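Local structure of beta-d-glucoside glucohydrolase (3ZZ1) at residues D133-G138 / Y185-A190; N163-N168 / R542-G547; G451-L456 / V480-A485; Q626-E631 / L659-S664; L635-P640 / F669-R674. The protein probably hydrolyses terminal, non-reducing beta-D-glucosyl residues with release of beta-D-glucose, acting as a secreted family 3 glycoside hydrolase in fungal cellulose degradation. One frame throughout, in Å; residues are numbered along the deposited sequence.

How the contacts relate
From the N terminus, contact 1 pairs helices 134-150 and 178-194 of the TIM-barrel-clan N-terminal domain, closing a 46-residue loop that holds strand 154-160. Contact 2 opens before contact 1 closes, so the two cross; it spans 373 residues to bring a loop of the C-terminal domain onto the N-terminal one. Contact 3 lies within that span, and its D452 bonds to E166 N and L167 N of contact 2. Contacts 4 and 5 close loops of 27 and 28 residues, cross and share strand 629-638: contact 4 pairs neighbouring strands of one sheet at the turn leading to the other, and contact 5 packs the two sheets together. R674 of contact 5 reaches W187 O in contact 1.

Contact 1 (D133-G138 / Y185-A190); sequences DPYLTG and YTWPFA
This is a buried helix-helix contact between the first turn of helix 134-150 and the middle of helix 178-194, both in the N-terminal domain. The two short segments run nearly alongside, 8.1 Å apart at their axes and 23° from parallel. W187 carries much of the interface. Its indole is swung toward the opposite helix by a chi1 of 178°, which sets CG anti to the backbone N; CD1 lies 3.1 Å from P134 O, and P134 CB packs against the same side of the pyrrole ring. The indole N-H instead turns to a water: NE1 donates to it over 3.0 Å, and the water, lying in the ring plane, in turn donates a hydrogen bond to Y135 O at 2.8 Å. A second patch forms where T137 CG2 rests on P188 CB, at 3.8 Å. Between the patches the backbones come very close, G138 CA lying 3.9 Å from P188 CA, and any side chain at G138 would collide with P134 O. P188 has no N-H to give, and helix 178-194 is kinked here. At the start of the other helix D133 is the N-cap, its OD2 accepting from L136 N in an almost straight bond. R674 makes a cation-pi contact with W187. Two helices that flank strand 154-160 in sequence, packed side by side at a small angle, are characteristic of successive beta-alpha units in a TIM-barrel-like domain.

Contact 2 (N163-N168 / R542-G547); sequences NEQELN and RIVSGG
Polar bonds from the side-chain amide of Q165 to the backbone of V544 dominate this loop-to-loop contact. OE1 accepts from V544 N over 2.8 Å, approached somewhat out of the carbonyl plane, while NE2 donates to V544 O at the same 2.8 Å, in the carbonyl plane and on a lone pair. The other N-H of NE2 turns back to L167 O, 2.7 Å away and nearly straight. Both acceptors lie in the amide plane, so three bonds fix its rotation. The Q165 chain crosses V544 at about a right angle: CG sits between the backbone N and the carbonyl carbon (chi1 72°), and the chain beyond is extended. Apolar packing lies beside these bonds. I543 CD1 touches Q165 CB at 3.7 Å, and L167 CD2 meets I543 CG2 at 3.7 Å while also lying against V544 O. Further out the link is through solvent, a single water donating to N168 OD1 at 2.9 Å and, more distantly, to S545 O. On the N-terminal side the loop is pinned in turn by D452, which accepts from the backbone N of E166 and L167. Used in this way, the Q165 amide offers V544 the same donor and acceptor pair that a neighbouring strand would, which implies a directional, uncharged clasp between loops of the N- and C-terminal domains that depends on the amide keeping its orientation.

Contact 3 (G451-L456 / V480-A485); sequences GDRNNL and VHSVGA
R453 grips the carbonyl of A485 end-on, with both terminal nitrogens on one oxygen: NH1 lies 2.8 Å and NH2 2.9 Å from A485 O. The oxygen is close to the guanidinium plane, although NH1 stands well above the carbonyl plane of A485. NH2 has a further acceptor in P121 O. A bend at chi3 (-83°) turns the planar end toward that carbonyl. Packing then covers both faces of the guanidinium: V483 CG2 lies over one, 4.0 Å from R453 NE, together with G484 N, and L456 CD2 is offset over the opposite face, 3.4 Å above its plane. G484 has to be small, since a CB there would strike R453 NH2. Beside it S482 OG donates to G484 O over 2.6 Å, bracing the turn that presents A485. A leucine in place of R453 would probably strand the buried A485 carbonyl without either donor and leave V483 and L456 with no flat group between them. The loop holding R453 follows strand 430-437 and precedes helix 462-472, which leads into strand 476-482; the contact thus closes a beta-alpha-beta crossover where S482, ending its strand, lies between A437 and W502 of the adjoining strands.

Contact 4 (Q626-E631 / L659-S664); sequences QVTGAE and LTPGQS
T628 and T660 lie side by side, their side chains pointing the same way, at the place where two antiparallel strands part. In T628, CB is 4.1 Å from both L659 O and T660 CA. From there CG2, anti to the backbone N, lies over the L659 carbonyl and also meets the methyl of T660. OG1, beside the backbone N, lies 3.3 Å from T660 CG2, and OG1 also touches P661 CD at 3.6 Å. The proline ring continues the packing outward, CG coming within 3.3 Å of Q626 O. Just inside, G629 and L659 make an antiparallel hydrogen-bonded pair: G629 N donates to L659 O and L659 N to G629 O, the former at 3.0 Å. N623 also donates to L659 O, adding a strand of the second sheet to the junction. Beyond L659 the chain reverses in a type II turn from T660 to Q663, with P661 and G662 in its two central places and Q663 N bonded to T660 O. The side chain of Q663 folds back to brace this turn, OE1 accepting from T660 N and T660 OG1 on opposite faces of its plane. Such a turn, carrying the chain from strand 650-659 of one sheet to strand 664-672 of the other, is characteristic of the beta sandwich of a fibronectin type III-like domain.

Contact 5 (L635-P640 / F669-R674); sequences LYITYP and FNIRRR
Strands 635-638 and 669-672 face each other without backbone pairing, their axes 9.8 Å apart and turned 37° from parallel. Side chains alone fill the distance. L635 lies over F669: its CB stands 4.0 Å from the ring centroid and 13° off the normal, a CH-pi contact over the face. The rest of L635 slides past the phenylalanine in the opposite direction; with CG anti to the backbone N (chi1 166°), CD2 reaches F669 CB at 3.7 Å. The same methyl reaches I671 CD1. Farther along, I637 and I671 meet tip to tip, CD1 against CD1 at 3.9 Å. The two strands belong to different sheets, 635-638 to the four-stranded one and 669-672 to the three-stranded one, and these leucine, isoleucine and phenylalanine side chains are part of the hydrophobic filling between the sheets of a fibronectin type III-like beta sandwich. An alanine in place of F669 would take away the ring under L635 and is likely to open a gap between the sheets, with the leucine less firmly held. At the far end of the contact Y639 OH lies 3.9 Å from R674 O, its bonds going elsewhere, to S677 O and R652 NH2. R674 forms a salt bridge with D191, which also pairs with R672; R674 CD lies 4.0 Å above the R672 guanidinium, over its centre.

Contact 1 (D133-G138 / Y185-A190)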
# COMPACT_ATOMS: atom_id res chain seq x y z
N ASP A 133 4.15 7.14 -4.43
CA ASP A 133 5.10 8.06 -3.82
C ASP A 133 5.84 7.41 -2.66
O ASP A 133 5.22 6.90 -1.74
CB ASP A 133 4.39 9.34 -3.37
CG ASP A 133 5.32 10.32 -2.70
OD1 ASP A 133 6.03 11.08 -3.40
OD2 ASP A 133 5.34 10.34 -1.45
N PRO A 134 7.19 7.44 -2.70
CA PRO A 134 8.00 6.79 -1.67
C PRO A 134 7.83 7.44 -0.30
O PRO A 134 7.83 6.74 0.71
CB PRO A 134 9.43 6.97 -2.19
CG PRO A 134 9.38 8.18 -3.03
CD PRO A 134 8.02 8.20 -3.65
N TYR A 135 7.68 8.76 -0.26
CA TYR A 135 7.46 9.47 1.00
C TYR A 135 6.14 9.03 1.66
O TYR A 135 6.15 8.57 2.80
CB TYR A 135 7.52 10.99 0.84
CG TYR A 135 7.23 11.73 2.13
CD1 TYR A 135 5.91 12.06 2.50
CD2 TYR A 135 8.26 12.09 3.00
CE1 TYR A 135 5.64 12.72 3.70
CE2 TYR A 135 8.00 12.75 4.20
CZ TYR A 135 6.69 13.06 4.54
OH TYR A 135 6.44 13.72 5.72
N LEU A 136 5.03 9.18 0.93
CA LEU A 136 3.71 8.78 1.43
C LEU A 136 3.66 7.30 1.81
O LEU A 136 3.22 6.96 2.90
CB LEU A 136 2.61 9.10 0.40
CG LEU A 136 1.20 8.51 0.62
CD1 LEU A 136 0.60 8.95 1.95
CD2 LEU A 136 0.26 8.86 -0.53
N THR A 137 4.12 6.44 0.90
CA THR A 137 4.17 5.00 1.15
C THR A 137 5.02 4.70 2.39
O THR A 137 4.64 3.88 3.22
CB THR A 137 4.70 4.24 -0.08
OG1 THR A 137 3.77 4.39 -1.15
CG2 THR A 137 4.90 2.75 0.21
N GLY A 138 6.15 5.40 2.51
CA GLY A 138 7.01 5.28 3.69
C GLY A 138 6.30 5.67 4.97
O GLY A 138 6.31 4.92 5.94
N TYR A 185 12.92 3.20 -4.54
CA TYR A 185 12.33 1.91 -4.16
C TYR A 185 12.63 1.43 -2.74
O TYR A 185 11.74 0.91 -2.07
CB TYR A 185 12.64 0.85 -5.22
CG TYR A 185 12.05 1.25 -6.56
CD1 TYR A 185 10.69 1.12 -6.81
CD2 TYR A 185 12.86 1.82 -7.55
CE1 TYR A 185 10.14 1.51 -8.02
CE2 TYR A 185 12.32 2.21 -8.77
CZ TYR A 185 10.96 2.05 -8.99
OH TYR A 185 10.41 2.44 -10.19
N THR A 186 13.87 1.62 -2.28
CA THR A 186 14.25 1.19 -0.93
C THR A 186 13.70 2.14 0.13
O THR A 186 13.40 1.71 1.24
CB THR A 186 15.79 1.03 -0.78
OG1 THR A 186 16.28 0.17 -1.81
CG2 THR A 186 16.14 0.41 0.56
N TRP A 187 13.56 3.41 -0.22
CA TRP A 187 13.07 4.46 0.68
C TRP A 187 11.95 4.01 1.66
O TRP A 187 12.10 4.18 2.87
CB TRP A 187 12.63 5.70 -0.11
CG TRP A 187 12.06 6.83 0.73
CD1 TRP A 187 10.87 6.84 1.40
CD2 TRP A 187 12.66 8.12 0.95
NE1 TRP A 187 10.69 8.04 2.04
CE2 TRP A 187 11.77 8.84 1.78
CE3 TRP A 187 13.85 8.73 0.54
CZ2 TRP A 187 12.04 10.15 2.21
CZ3 TRP A 187 14.12 10.03 0.96
CH2 TRP A 187 13.21 10.73 1.79
N PRO A 188 10.83 3.45 1.13
CA PRO A 188 9.74 3.08 2.05
C PRO A 188 10.06 1.89 2.96
O PRO A 188 9.42 1.74 4.01
CB PRO A 188 8.59 2.73 1.09
CG PRO A 188 9.24 2.40 -0.20
CD PRO A 188 10.42 3.31 -0.28
N PHE A 189 11.00 1.04 2.56
CA PHE A 189 11.46 -0.05 3.41
C PHE A 189 12.27 0.47 4.59
O PHE A 189 12.24 -0.11 5.68
CB PHE A 189 12.24 -1.09 2.61
CG PHE A 189 11.38 -1.94 1.72
CD1 PHE A 189 10.81 -3.11 2.20
CD2 PHE A 189 11.12 -1.56 0.40
CE1 PHE A 189 10.01 -3.90 1.38
CE2 PHE A 189 10.32 -2.34 -0.42
CZ PHE A 189 9.77 -3.52 0.07
N ALA A 190 12.97 1.59 4.38
CA ALA A 190 13.68 2.26 5.47
C ALA A 190 12.71 2.78 6.54
O ALA A 190 12.97 2.64 7.73
CB ALA A 190 14.56 3.39 4.95
O HOH W 1 8.64 8.55 4.12

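Contact 2 (N163-N168 / R542-G547)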
# COMPACT_ATOMS: atom_id res chain seq x y z
N ASN A 163 9.74 -5.64 -7.42
CA ASN A 163 8.72 -6.51 -7.99
C ASN A 163 7.59 -5.65 -8.57
O ASN A 163 6.45 -5.70 -8.10
CB ASN A 163 8.21 -7.45 -6.89
CG ASN A 163 7.21 -8.50 -7.38
OD1 ASN A 163 6.59 -9.19 -6.57
ND2 ASN A 163 7.04 -8.62 -8.70
N GLU A 164 7.92 -4.87 -9.60
CA GLU A 164 7.03 -3.82 -10.13
C GLU A 164 6.02 -4.27 -11.19
O GLU A 164 5.23 -3.45 -11.69
CB GLU A 164 7.86 -2.64 -10.65
CG GLU A 164 8.63 -1.88 -9.56
CD GLU A 164 7.72 -1.16 -8.57
OE1 GLU A 164 6.67 -0.61 -8.98
OE2 GLU A 164 8.04 -1.14 -7.37
N GLN A 165 6.05 -5.56 -11.53
CA GLN A 165 5.05 -6.16 -12.43
C GLN A 165 4.83 -7.62 -12.08
O GLN A 165 5.71 -8.28 -11.53
CB GLN A 165 5.47 -6.02 -13.90
CG GLN A 165 6.63 -6.94 -14.30
CD GLN A 165 7.04 -6.76 -15.74
OE1 GLN A 165 7.34 -5.65 -16.17
NE2 GLN A 165 7.08 -7.86 -16.48
N GLU A 166 3.66 -8.14 -12.43
CA GLU A 166 3.35 -9.54 -12.17
C GLU A 166 3.87 -10.47 -13.26
O GLU A 166 4.27 -11.60 -12.97
CB GLU A 166 1.85 -9.75 -11.94
CG GLU A 166 1.37 -9.27 -10.57
CD GLU A 166 2.18 -9.88 -9.43
OE1 GLU A 166 1.98 -11.08 -9.14
OE2 GLU A 166 3.01 -9.16 -8.83
N LEU A 167 3.85 -10.00 -14.51
CA LEU A 167 4.29 -10.80 -15.65
C LEU A 167 5.75 -11.19 -15.52
O LEU A 167 6.63 -10.33 -15.37
CB LEU A 167 4.06 -10.05 -16.97
CG LEU A 167 4.63 -10.69 -18.25
CD1 LEU A 167 3.93 -12.03 -18.57
CD2 LEU A 167 4.53 -9.74 -19.44
N ASN A 168 6.00 -12.50 -15.57
CA ASN A 168 7.34 -13.08 -15.42
C ASN A 168 8.06 -12.68 -14.13
O ASN A 168 9.29 -12.69 -14.07
CB ASN A 168 8.22 -12.77 -16.64
CG ASN A 168 7.61 -13.28 -17.94
OD1 ASN A 168 7.53 -12.55 -18.93
ND2 ASN A 168 7.18 -14.53 -17.94
N ARG A 542 5.95 0.52 -19.03
CA ARG A 542 5.01 -0.50 -19.48
C ARG A 542 5.35 -1.82 -18.80
O ARG A 542 6.47 -1.99 -18.31
CB ARG A 542 5.11 -0.71 -21.00
CG ARG A 542 4.98 0.55 -21.86
CD ARG A 542 3.54 1.00 -22.01
NE ARG A 542 3.42 2.06 -23.01
CZ ARG A 542 3.55 3.36 -22.75
NH1 ARG A 542 3.81 3.78 -21.52
NH2 ARG A 542 3.42 4.25 -23.73
N ILE A 543 4.39 -2.74 -18.77
CA ILE A 543 4.66 -4.12 -18.38
C ILE A 543 5.65 -4.73 -19.39
O ILE A 543 5.36 -4.81 -20.58
CB ILE A 543 3.35 -4.97 -18.31
CG1 ILE A 543 2.34 -4.38 -17.31
CG2 ILE A 543 3.66 -6.44 -18.01
CD1 ILE A 543 2.83 -4.23 -15.87
N VAL A 544 6.82 -5.13 -18.90
CA VAL A 544 7.89 -5.64 -19.76
C VAL A 544 7.70 -7.12 -20.10
O VAL A 544 7.44 -7.94 -19.21
CB VAL A 544 9.29 -5.40 -19.11
CG1 VAL A 544 10.41 -5.90 -20.02
CG2 VAL A 544 9.48 -3.92 -18.79
N SER A 545 7.82 -7.45 -21.38
CA SER A 545 7.67 -8.83 -21.87
C SER A 545 8.99 -9.61 -21.92
O SER A 545 8.98 -10.85 -21.95
CB SER A 545 7.00 -8.85 -23.24
OG SER A 545 7.83 -8.23 -24.22
N GLY A 546 10.11 -8.90 -21.93
CA GLY A 546 11.43 -9.53 -22.00
C GLY A 546 12.00 -9.94 -20.65
O GLY A 546 11.34 -9.81 -19.61
N GLY A 547 13.24 -10.44 -20.67
CA GLY A 547 13.91 -10.90 -19.46
C GLY A 547 14.46 -9.79 -18.57
O GLY A 547 14.89 -10.07 -17.44
O HOH W 2 6.68 -12.99 -21.65

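Contact 3 (G451-L456 / V480-A485)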
# COMPACT_ATOMS: atom_id res chain seq x y z
N GLY A 451 -2.93 -10.84 -14.44
CA GLY A 451 -2.50 -10.33 -13.14
C GLY A 451 -2.39 -8.83 -13.28
O GLY A 451 -3.22 -8.09 -12.73
N ASP A 452 -1.38 -8.39 -14.02
CA ASP A 452 -1.33 -7.03 -14.54
C ASP A 452 -2.52 -6.83 -15.48
O ASP A 452 -3.05 -7.81 -16.04
CB ASP A 452 -0.02 -6.78 -15.30
CG ASP A 452 1.22 -7.21 -14.53
OD1 ASP A 452 1.47 -6.71 -13.41
OD2 ASP A 452 1.97 -8.06 -15.05
N ARG A 453 -2.94 -5.58 -15.66
CA ARG A 453 -4.02 -5.26 -16.59
C ARG A 453 -3.50 -5.18 -18.03
O ARG A 453 -2.37 -4.72 -18.27
CB ARG A 453 -4.70 -3.94 -16.21
CG ARG A 453 -5.41 -3.95 -14.86
CD ARG A 453 -6.17 -2.66 -14.59
NE ARG A 453 -5.31 -1.60 -14.05
CZ ARG A 453 -5.60 -0.30 -14.10
NH1 ARG A 453 -6.73 0.12 -14.68
NH2 ARG A 453 -4.76 0.59 -13.59
N ASN A 454 -4.32 -5.63 -18.97
CA ASN A 454 -4.04 -5.50 -20.40
C ASN A 454 -4.14 -4.06 -20.89
O ASN A 454 -3.42 -3.66 -21.81
CB ASN A 454 -5.01 -6.38 -21.20
CG ASN A 454 -4.75 -7.86 -21.00
OD1 ASN A 454 -3.62 -8.28 -20.76
ND2 ASN A 454 -5.80 -8.66 -21.11
N ASN A 455 -5.03 -3.29 -20.28
CA ASN A 455 -5.23 -1.90 -20.67
C ASN A 455 -5.77 -1.07 -19.53
O ASN A 455 -6.05 -1.60 -18.45
CB ASN A 455 -6.17 -1.81 -21.89
CG ASN A 455 -7.49 -2.49 -21.65
OD1 ASN A 455 -8.22 -2.14 -20.73
ND2 ASN A 455 -7.81 -3.48 -22.48
N LEU A 456 -5.93 0.23 -19.77
CA LEU A 456 -6.43 1.14 -18.76
C LEU A 456 -7.89 1.55 -19.02
O LEU A 456 -8.34 2.63 -18.62
CB LEU A 456 -5.50 2.36 -18.64
CG LEU A 456 -4.03 2.09 -18.29
CD1 LEU A 456 -3.20 3.36 -18.36
CD2 LEU A 456 -3.86 1.42 -16.93
N VAL A 480 -16.74 4.89 -9.99
CA VAL A 480 -15.69 3.97 -10.41
C VAL A 480 -15.08 3.27 -9.20
O VAL A 480 -14.64 3.92 -8.25
CB VAL A 480 -14.57 4.71 -11.16
CG1 VAL A 480 -13.53 3.73 -11.70
CG2 VAL A 480 -15.14 5.56 -12.29
N HIS A 481 -15.05 1.94 -9.24
CA HIS A 481 -14.30 1.15 -8.27
C HIS A 481 -13.16 0.46 -9.00
O HIS A 481 -13.38 -0.33 -9.91
CB HIS A 481 -15.20 0.13 -7.56
CG HIS A 481 -16.20 0.76 -6.64
ND1 HIS A 481 -17.50 1.02 -7.02
CD2 HIS A 481 -16.09 1.18 -5.35
CE1 HIS A 481 -18.15 1.58 -6.01
NE2 HIS A 481 -17.32 1.69 -4.99
N SER A 482 -11.92 0.76 -8.60
CA SER A 482 -10.77 0.36 -9.40
C SER A 482 -9.48 0.16 -8.62
O SER A 482 -9.18 0.90 -7.68
CB SER A 482 -10.53 1.39 -10.51
OG SER A 482 -9.53 0.95 -11.40
N VAL A 483 -8.71 -0.84 -9.06
CA VAL A 483 -7.38 -1.15 -8.56
C VAL A 483 -6.32 -0.11 -8.96
O VAL A 483 -5.19 -0.16 -8.47
CB VAL A 483 -6.90 -2.52 -9.08
CG1 VAL A 483 -7.67 -3.65 -8.41
CG2 VAL A 483 -7.03 -2.59 -10.61
N GLY A 484 -6.67 0.80 -9.85
CA GLY A 484 -5.73 1.80 -10.35
C GLY A 484 -6.30 2.69 -11.43
O GLY A 484 -7.49 2.59 -11.77
N ALA A 485 -5.45 3.56 -11.98
CA ALA A 485 -5.84 4.53 -12.99
C ALA A 485 -6.57 3.92 -14.18
O ALA A 485 -6.20 2.85 -14.67
CB ALA A 485 -4.63 5.32 -13.47

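Contact 4 (Q626-E631 / L659-S664)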
# COMPACT_ATOMS: atom_id res chain seq x y z
N GLN A 626 -19.14 26.78 1.85
CA GLN A 626 -20.47 26.75 2.47
C GLN A 626 -20.69 25.62 3.46
O GLN A 626 -21.54 25.74 4.35
CB GLN A 626 -21.56 26.67 1.40
CG GLN A 626 -21.41 27.65 0.26
CD GLN A 626 -22.31 27.29 -0.90
OE1 GLN A 626 -21.86 26.73 -1.90
NE2 GLN A 626 -23.60 27.59 -0.76
N VAL A 627 -19.97 24.51 3.30
CA VAL A 627 -20.20 23.32 4.13
C VAL A 627 -18.92 22.82 4.80
O VAL A 627 -17.82 23.22 4.44
CB VAL A 627 -20.87 22.16 3.33
CG1 VAL A 627 -22.26 22.56 2.82
CG2 VAL A 627 -19.97 21.69 2.18
N THR A 628 -19.09 21.92 5.76
CA THR A 628 -17.98 21.29 6.47
C THR A 628 -17.23 20.36 5.52
O THR A 628 -17.84 19.67 4.69
CB THR A 628 -18.49 20.53 7.72
OG1 THR A 628 -19.10 21.47 8.62
CG2 THR A 628 -17.37 19.80 8.46
N GLY A 629 -15.90 20.36 5.62
CA GLY A 629 -15.08 19.49 4.79
C GLY A 629 -13.67 19.36 5.32
O GLY A 629 -13.17 20.25 6.02
N ALA A 630 -13.02 18.24 4.99
CA ALA A 630 -11.64 18.01 5.36
C ALA A 630 -10.73 18.29 4.17
O ALA A 630 -11.03 17.88 3.04
CB ALA A 630 -11.44 16.59 5.89
N GLU A 631 -9.62 18.98 4.42
CA GLU A 631 -8.65 19.29 3.37
C GLU A 631 -7.32 18.58 3.60
O GLU A 631 -6.82 18.52 4.72
CB GLU A 631 -8.42 20.80 3.27
CG GLU A 631 -7.24 21.24 2.38
CD GLU A 631 -7.46 20.99 0.89
OE1 GLU A 631 -8.30 20.14 0.51
OE2 GLU A 631 -6.79 21.65 0.07
N LEU A 659 -12.53 21.00 8.70
CA LEU A 659 -12.89 22.37 8.99
C LEU A 659 -14.36 22.62 8.67
O LEU A 659 -14.82 22.34 7.57
CB LEU A 659 -12.00 23.34 8.20
CG LEU A 659 -10.47 23.29 8.35
CD1 LEU A 659 -9.82 23.86 7.11
CD2 LEU A 659 -9.97 24.01 9.60
N THR A 660 -15.09 23.15 9.65
CA THR A 660 -16.43 23.69 9.41
C THR A 660 -16.29 25.05 8.70
O THR A 660 -15.19 25.61 8.66
CB THR A 660 -17.22 23.82 10.73
OG1 THR A 660 -16.50 24.65 11.66
CG2 THR A 660 -17.45 22.44 11.36
N PRO A 661 -17.39 25.58 8.12
CA PRO A 661 -17.28 26.90 7.49
C PRO A 661 -16.72 27.99 8.43
O PRO A 661 -17.17 28.13 9.56
CB PRO A 661 -18.72 27.22 7.09
CG PRO A 661 -19.30 25.87 6.81
CD PRO A 661 -18.71 24.97 7.86
N GLY A 662 -15.72 28.73 7.95
CA GLY A 662 -15.10 29.80 8.73
C GLY A 662 -14.06 29.33 9.74
O GLY A 662 -13.43 30.15 10.42
N GLN A 663 -13.88 28.02 9.85
CA GLN A 663 -12.87 27.45 10.75
C GLN A 663 -11.50 27.54 10.11
O GLN A 663 -11.35 27.30 8.91
CB GLN A 663 -13.19 26.00 11.11
CG GLN A 663 -12.35 25.44 12.26
CD GLN A 663 -12.63 23.97 12.57
OE1 GLN A 663 -13.64 23.40 12.13
NE2 GLN A 663 -11.74 23.34 13.34
N SER A 664 -10.50 27.89 10.92
CA SER A 664 -9.11 27.91 10.49
C SER A 664 -8.31 26.89 11.30
O SER A 664 -8.62 26.62 12.46
CB SER A 664 -8.53 29.32 10.68
OG SER A 664 -7.25 29.42 10.10

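Contact 5 (L635-P640 / F669-R674)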
# COMPACT_ATOMS: atom_id res chain seq x y z
N LEU A 635 2.93 19.18 1.08
CA LEU A 635 4.21 19.87 0.92
C LEU A 635 5.02 19.19 -0.17
O LEU A 635 5.22 17.98 -0.15
CB LEU A 635 4.99 19.88 2.24
CG LEU A 635 6.48 20.26 2.23
CD1 LEU A 635 6.69 21.71 1.84
CD2 LEU A 635 7.13 19.99 3.57
N TYR A 636 5.49 19.99 -1.13
CA TYR A 636 6.39 19.51 -2.18
C TYR A 636 7.69 20.28 -2.14
O TYR A 636 7.70 21.52 -2.04
CB TYR A 636 5.73 19.59 -3.57
CG TYR A 636 4.55 18.65 -3.73
CD1 TYR A 636 4.74 17.34 -4.20
CD2 TYR A 636 3.26 19.05 -3.39
CE1 TYR A 636 3.66 16.47 -4.33
CE2 TYR A 636 2.18 18.18 -3.53
CZ TYR A 636 2.38 16.90 -4.00
OH TYR A 636 1.31 16.04 -4.13
N ILE A 637 8.80 19.55 -2.17
CA ILE A 637 10.12 20.17 -2.12
C ILE A 637 10.85 20.03 -3.46
O ILE A 637 10.82 18.98 -4.10
CB ILE A 637 10.96 19.64 -0.92
CG1 ILE A 637 10.24 19.91 0.41
CG2 ILE A 637 12.35 20.27 -0.89
CD1 ILE A 637 11.03 19.54 1.66
N THR A 638 11.45 21.14 -3.89
CA THR A 638 12.34 21.19 -5.05
C THR A 638 13.76 21.36 -4.51
O THR A 638 14.04 22.31 -3.78
CB THR A 638 11.95 22.38 -5.97
OG1 THR A 638 10.63 22.17 -6.48
CG2 THR A 638 12.93 22.52 -7.15
N TYR A 639 14.65 20.44 -4.86
CA TYR A 639 16.03 20.48 -4.39
C TYR A 639 16.80 21.57 -5.15
O TYR A 639 16.40 21.95 -6.24
CB TYR A 639 16.70 19.11 -4.59
CG TYR A 639 16.36 18.07 -3.53
CD1 TYR A 639 15.07 17.97 -2.99
CD2 TYR A 639 17.32 17.17 -3.07
CE1 TYR A 639 14.76 17.02 -2.02
CE2 TYR A 639 17.02 16.21 -2.11
CZ TYR A 639 15.73 16.14 -1.59
OH TYR A 639 15.43 15.20 -0.63
N PRO A 640 17.91 22.08 -4.56
CA PRO A 640 18.73 23.03 -5.32
C PRO A 640 19.09 22.47 -6.70
O PRO A 640 19.27 21.25 -6.84
CB PRO A 640 19.99 23.17 -4.45
CG PRO A 640 19.54 22.86 -3.08
CD PRO A 640 18.45 21.83 -3.21
N PHE A 669 4.14 20.52 8.78
CA PHE A 669 4.96 19.52 8.11
C PHE A 669 6.34 19.45 8.75
O PHE A 669 7.13 20.39 8.63
CB PHE A 669 5.08 19.81 6.61
CG PHE A 669 3.78 20.17 5.95
CD1 PHE A 669 2.83 19.19 5.66
CD2 PHE A 669 3.49 21.49 5.61
CE1 PHE A 669 1.62 19.52 5.05
CE2 PHE A 669 2.29 21.83 5.01
CZ PHE A 669 1.35 20.85 4.72
N ASN A 670 6.60 18.35 9.44
CA ASN A 670 7.92 18.11 10.03
C ASN A 670 8.86 17.47 9.03
O ASN A 670 8.54 16.43 8.44
CB ASN A 670 7.80 17.26 11.30
CG ASN A 670 7.05 17.98 12.41
OD1 ASN A 670 7.22 19.18 12.60
ND2 ASN A 670 6.21 17.25 13.13
N ILE A 671 10.01 18.10 8.84
CA ILE A 671 10.97 17.67 7.83
C ILE A 671 12.17 16.97 8.46
O ILE A 671 12.94 17.58 9.21
CB ILE A 671 11.42 18.86 6.94
CG1 ILE A 671 10.21 19.44 6.20
CG2 ILE A 671 12.51 18.42 5.97
CD1 ILE A 671 10.53 20.66 5.36
N ARG A 672 12.31 15.68 8.15
CA ARG A 672 13.44 14.88 8.61
C ARG A 672 14.64 15.18 7.73
O ARG A 672 14.49 15.67 6.61
CB ARG A 672 13.10 13.39 8.54
CG ARG A 672 11.81 12.99 9.28
CD ARG A 672 11.32 11.60 8.87
NE ARG A 672 11.07 11.50 7.43
CZ ARG A 672 10.46 10.49 6.82
NH1 ARG A 672 10.02 9.45 7.51
NH2 ARG A 672 10.29 10.51 5.50
N ARG A 673 15.84 14.87 8.23
CA ARG A 673 17.04 15.08 7.45
C ARG A 673 16.98 14.41 6.07
O ARG A 673 17.38 15.01 5.07
CB ARG A 673 18.30 14.64 8.19
CG ARG A 673 19.55 14.97 7.40
CD ARG A 673 20.84 14.51 8.06
NE ARG A 673 21.97 14.94 7.24
CZ ARG A 673 22.49 16.17 7.25
NH1 ARG A 673 21.98 17.10 8.05
NH2 ARG A 673 23.51 16.46 6.47
N ARG A 674 16.47 13.18 6.04
CA ARG A 674 16.36 12.42 4.78
C ARG A 674 15.42 13.07 3.76
O ARG A 674 15.57 12.87 2.55
CB ARG A 674 15.97 10.96 5.05
CG ARG A 674 14.53 10.75 5.51
CD ARG A 674 14.34 9.37 6.13
NE ARG A 674 14.43 8.28 5.16
CZ ARG A 674 13.40 7.63 4.63
NH1 ARG A 674 12.14 7.94 4.98
NH2 ARG A 674 13.61 6.66 3.76